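Local coordinates for nuclear inclusion protein A (Tobacco vein mottling virus, PDB 3MMG) that probably acts as a 3C-type cysteine protease of the potyviral family, cutting peptide chains at specific sequences, at residues T137-H142 with D206-G211. The protein carries 3 engineered substitutions. Numbering follows the deposited sequence.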
ATOM      1  N   THR A 137       5.956  -9.513 -13.572  1.00 13.94           N
ATOM      2  CA  THR A 137       5.700  -9.156 -12.188  1.00 13.33           C
ATOM      3  C   THR A 137       4.484  -8.248 -12.075  1.00 13.24           C
ATOM      4  O   THR A 137       3.893  -7.824 -13.080  1.00 12.08           O
ATOM      5  CB  THR A 137       6.901  -8.410 -11.522  1.00 13.17           C
ATOM      6  OG1 THR A 137       6.948  -7.055 -11.994  1.00 11.49           O
ATOM      7  CG2 THR A 137       8.256  -9.098 -11.789  1.00 13.41           C
ATOM      8  N   SER A 138       4.117  -7.959 -10.826  1.00 11.53           N
ATOM      9  CA  SER A 138       3.101  -6.952 -10.544  1.00 11.99           C
ATOM     10  C   SER A 138       3.729  -5.599 -10.209  1.00 12.06           C
ATOM     11  O   SER A 138       3.053  -4.689  -9.697  1.00 12.87           O
ATOM     12  CB  SER A 138       2.189  -7.438  -9.415  1.00 12.28           C
ATOM     13  OG  SER A 138       1.347  -8.491  -9.886  1.00 12.43           O
ATOM     14  N   PHE A 139       5.020  -5.454 -10.481  1.00 11.45           N
ATOM     15  CA  PHE A 139       5.719  -4.215 -10.157  1.00 10.96           C
ATOM     16  C   PHE A 139       5.750  -3.252 -11.340  1.00 10.37           C
ATOM     17  O   PHE A 139       5.928  -3.667 -12.487  1.00 10.39           O
ATOM     18  CB  PHE A 139       7.174  -4.465  -9.723  1.00 11.32           C
ATOM     19  CG  PHE A 139       7.321  -5.185  -8.413  1.00 11.63           C
ATOM     20  CD1 PHE A 139       6.968  -4.559  -7.201  1.00 10.86           C
ATOM     21  CD2 PHE A 139       7.825  -6.485  -8.378  1.00 13.02           C
ATOM     22  CE1 PHE A 139       7.111  -5.248  -5.956  1.00 11.05           C
ATOM     23  CE2 PHE A 139       7.968  -7.175  -7.143  1.00 12.93           C
ATOM     24  CZ  PHE A 139       7.601  -6.548  -5.937  1.00 12.75           C
ATOM     25  N   TRP A 140       5.592  -1.965 -11.044  1.00 10.12           N
ATOM     26  CA  TRP A 140       5.792  -0.903 -12.028  1.00 10.18           C
ATOM     27  C   TRP A 140       6.804   0.095 -11.501  1.00  9.50           C
ATOM     28  O   TRP A 140       6.723   0.524 -10.336  1.00  9.72           O
ATOM     29  CB  TRP A 140       4.491  -0.137 -12.254  1.00 10.81           C
ATOM     30  CG  TRP A 140       3.423  -0.907 -12.957  1.00 10.21           C
ATOM     31  CD1 TRP A 140       2.693  -1.962 -12.465  1.00 11.47           C
ATOM     32  CD2 TRP A 140       2.918  -0.645 -14.269  1.00 11.07           C
ATOM     33  NE1 TRP A 140       1.779  -2.381 -13.406  1.00 11.99           N
ATOM     34  CE2 TRP A 140       1.897  -1.596 -14.522  1.00 11.77           C
ATOM     35  CE3 TRP A 140       3.234   0.306 -15.270  1.00 13.44           C
ATOM     36  CZ2 TRP A 140       1.174  -1.627 -15.736  1.00 12.99           C
ATOM     37  CZ3 TRP A 140       2.525   0.272 -16.481  1.00 11.12           C
ATOM     38  CH2 TRP A 140       1.479  -0.681 -16.683  1.00 10.75           C
ATOM     39  N   GLN A 141       7.725   0.499 -12.349  1.00  9.73           N
ATOM     40  CA  GLN A 141       8.711   1.498 -11.953  1.00 10.63           C
ATOM     41  C   GLN A 141       8.081   2.905 -11.879  1.00  9.80           C
ATOM     42  O   GLN A 141       7.195   3.257 -12.686  1.00  9.91           O
ATOM     43  CB  GLN A 141       9.891   1.503 -12.933  1.00 10.91           C
ATOM     44  CG  GLN A 141      11.076   2.337 -12.439  1.00 13.07           C
ATOM     45  CD  GLN A 141      12.306   2.213 -13.325  1.00 13.73           C
ATOM     46  OE1 GLN A 141      12.287   1.500 -14.327  1.00 18.69           O
ATOM     47  NE2 GLN A 141      13.380   2.898 -12.949  1.00 19.06           N
ATOM     48  N   HIS A 142       8.543   3.696 -10.912  1.00  9.72           N
ATOM     49  CA  HIS A 142       8.200   5.111 -10.850  1.00  9.00           C
ATOM     50  C   HIS A 142       9.436   5.888 -10.398  1.00  9.95           C
ATOM     51  O   HIS A 142      10.421   5.290  -9.924  1.00 10.27           O
ATOM     52  CB  HIS A 142       6.968   5.360  -9.925  1.00  9.20           C
ATOM     53  CG  HIS A 142       7.243   5.175  -8.459  1.00  9.45           C
ATOM     54  ND1 HIS A 142       7.816   6.161  -7.685  1.00  8.74           N
ATOM     55  CD2 HIS A 142       6.982   4.142  -7.619  1.00 11.18           C
ATOM     56  CE1 HIS A 142       7.925   5.733  -6.438  1.00  9.67           C
ATOM     57  NE2 HIS A 142       7.435   4.509  -6.370  1.00  8.67           N
ATOM     58  N   ASP A 206       9.156 -15.978  -1.517  1.00 22.48           N
ATOM     59  CA  ASP A 206       9.156 -16.898  -2.660  1.00 23.34           C
ATOM     60  C   ASP A 206       7.808 -17.002  -3.343  1.00 22.79           C
ATOM     61  O   ASP A 206       7.719 -17.498  -4.461  1.00 23.97           O
ATOM     62  CB  ASP A 206       9.589 -18.301  -2.229  1.00 24.39           C
ATOM     63  CG  ASP A 206      11.050 -18.371  -1.876  1.00 27.87           C
ATOM     64  OD1 ASP A 206      11.795 -17.413  -2.204  1.00 32.58           O
ATOM     65  OD2 ASP A 206      11.460 -19.403  -1.279  1.00 32.45           O
ATOM     66  N   LYS A 207       6.758 -16.546  -2.671  1.00 21.63           N
ATOM     67  CA  LYS A 207       5.421 -16.606  -3.229  1.00 20.91           C
ATOM     68  C   LYS A 207       5.064 -15.332  -3.996  1.00 19.82           C
ATOM     69  O   LYS A 207       3.973 -15.235  -4.558  1.00 21.32           O
ATOM     70  CB  LYS A 207       4.389 -16.878  -2.137  1.00 21.54           C
ATOM     71  CG  LYS A 207       4.634 -18.199  -1.412  1.00 24.83           C
ATOM     72  CD  LYS A 207       3.381 -18.693  -0.749  1.00 30.78           C
ATOM     73  CE  LYS A 207       3.410 -20.211  -0.593  1.00 34.30           C
ATOM     74  NZ  LYS A 207       2.067 -20.724  -0.173  1.00 37.18           N
ATOM     75  N   ILE A 208       5.972 -14.363  -4.014  1.00 17.90           N
ATOM     76  CA  ILE A 208       5.800 -13.158  -4.835  1.00 16.87           C
ATOM     77  C   ILE A 208       6.540 -13.391  -6.155  1.00 16.38           C
ATOM     78  O   ILE A 208       7.583 -14.039  -6.162  1.00 15.94           O
ATOM     79  CB  ILE A 208       6.304 -11.909  -4.066  1.00 16.70           C
ATOM     80  CG1 ILE A 208       5.305 -11.582  -2.946  1.00 16.92           C
ATOM     81  CG2 ILE A 208       6.519 -10.712  -4.999  1.00 17.25           C
ATOM     82  CD1 ILE A 208       5.871 -10.753  -1.829  1.00 14.96           C
ATOM     83  N   SER A 209       5.977 -12.893  -7.251  1.00 15.72           N
ATOM     84  CA  SER A 209       6.604 -12.995  -8.586  1.00 15.99           C
ATOM     85  C   SER A 209       7.666 -11.904  -8.746  1.00 16.34           C
ATOM     86  O   SER A 209       7.353 -10.708  -8.628  1.00 15.28           O
ATOM     87  CB  SER A 209       5.539 -12.870  -9.684  1.00 16.42           C
ATOM     88  OG  SER A 209       4.704 -14.026  -9.770  1.00 18.94           O
ATOM     89  N   TRP A 210       8.920 -12.309  -9.018  1.00 14.76           N
ATOM     90  CA  TRP A 210      10.061 -11.381  -9.025  1.00 15.94           C
ATOM     91  C   TRP A 210      10.637 -11.078 -10.411  1.00 16.45           C
ATOM     92  O   TRP A 210      11.417 -10.138 -10.563  1.00 16.53           O
ATOM     93  CB  TRP A 210      11.194 -11.879  -8.100  1.00 15.67           C
ATOM     94  CG  TRP A 210      10.770 -11.855  -6.674  1.00 14.75           C
ATOM     95  CD1 TRP A 210      10.396 -12.919  -5.917  1.00 14.96           C
ATOM     96  CD2 TRP A 210      10.626 -10.694  -5.849  1.00 15.14           C
ATOM     97  NE1 TRP A 210      10.009 -12.499  -4.659  1.00 15.99           N
ATOM     98  CE2 TRP A 210      10.157 -11.139  -4.583  1.00 15.58           C
ATOM     99  CE3 TRP A 210      10.856  -9.319  -6.050  1.00 15.48           C
ATOM    100  CZ2 TRP A 210       9.910 -10.260  -3.522  1.00 16.57           C
ATOM    101  CZ3 TRP A 210      10.628  -8.443  -5.003  1.00 15.71           C
ATOM    102  CH2 TRP A 210      10.135  -8.913  -3.749  1.00 15.33           C
ATOM    103  N   GLY A 211      10.236 -11.852 -11.413  1.00 17.45           N
ATOM    104  CA  GLY A 211      10.791 -11.681 -12.756  1.00 19.31           C
ATOM    105  C   GLY A 211      12.305 -11.715 -12.647  1.00 20.48           C
ATOM    106  O   GLY A 211      12.867 -12.633 -12.035  1.00 21.08           O
TER
HETATM  107  O   HOH W   1       4.983  -9.282  -8.300  1.00 10.50           O
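The C-terminal barrel of this chymotrypsin-like protease meets the loop that runs from helix 186-192 to strand 214-215 where Phe139, the first residue of strand 139-142, lies beside Trp210, and Thr137 just before it touches the loop backbone. The phenyl ring comes in with its CE2-CZ side: Phe139 CE2 is 3.6 Å from CZ3 of the Trp210 six-membered ring. The two planes are tilted by 30° and slid so far apart, with centroids 5.4 Å from each other, that the rings hardly overlap. The Trp210 side chain sets out away from the strand, but with CG anti to the carbonyl carbon (chi1 -67°) the six-membered ring lies against the phenylalanine. Ile208 CG2 sits 3.6 Å above one face of the indole, toward its rim, and the loop thus packs against itself as well as the barrel. Leu169 of strand 163-171 touches both aromatic side chains. The indole NE1 is hydrogen-bonded to Ala205 O, and Trp210 also packs on an apolar side chain of the bound peptide, consistent with a place at the edge of the substrate-binding surface.

The branches of Thr137 divide the work. OG1 accepts from Phe139 N at 2.9 Å, closing an ST turn as the chain enters the strand, and donates a hydrogen bond to Lys134 O. Thr137 CG2 rests on the Trp210-Gly211 peptide instead, 3.4 Å from both Trp210 C and Gly211 N. No direct hydrogen bond joins the segments; a water bridges them, accepting from Ser138 N and donating to Ser209 O at 2.8 Å.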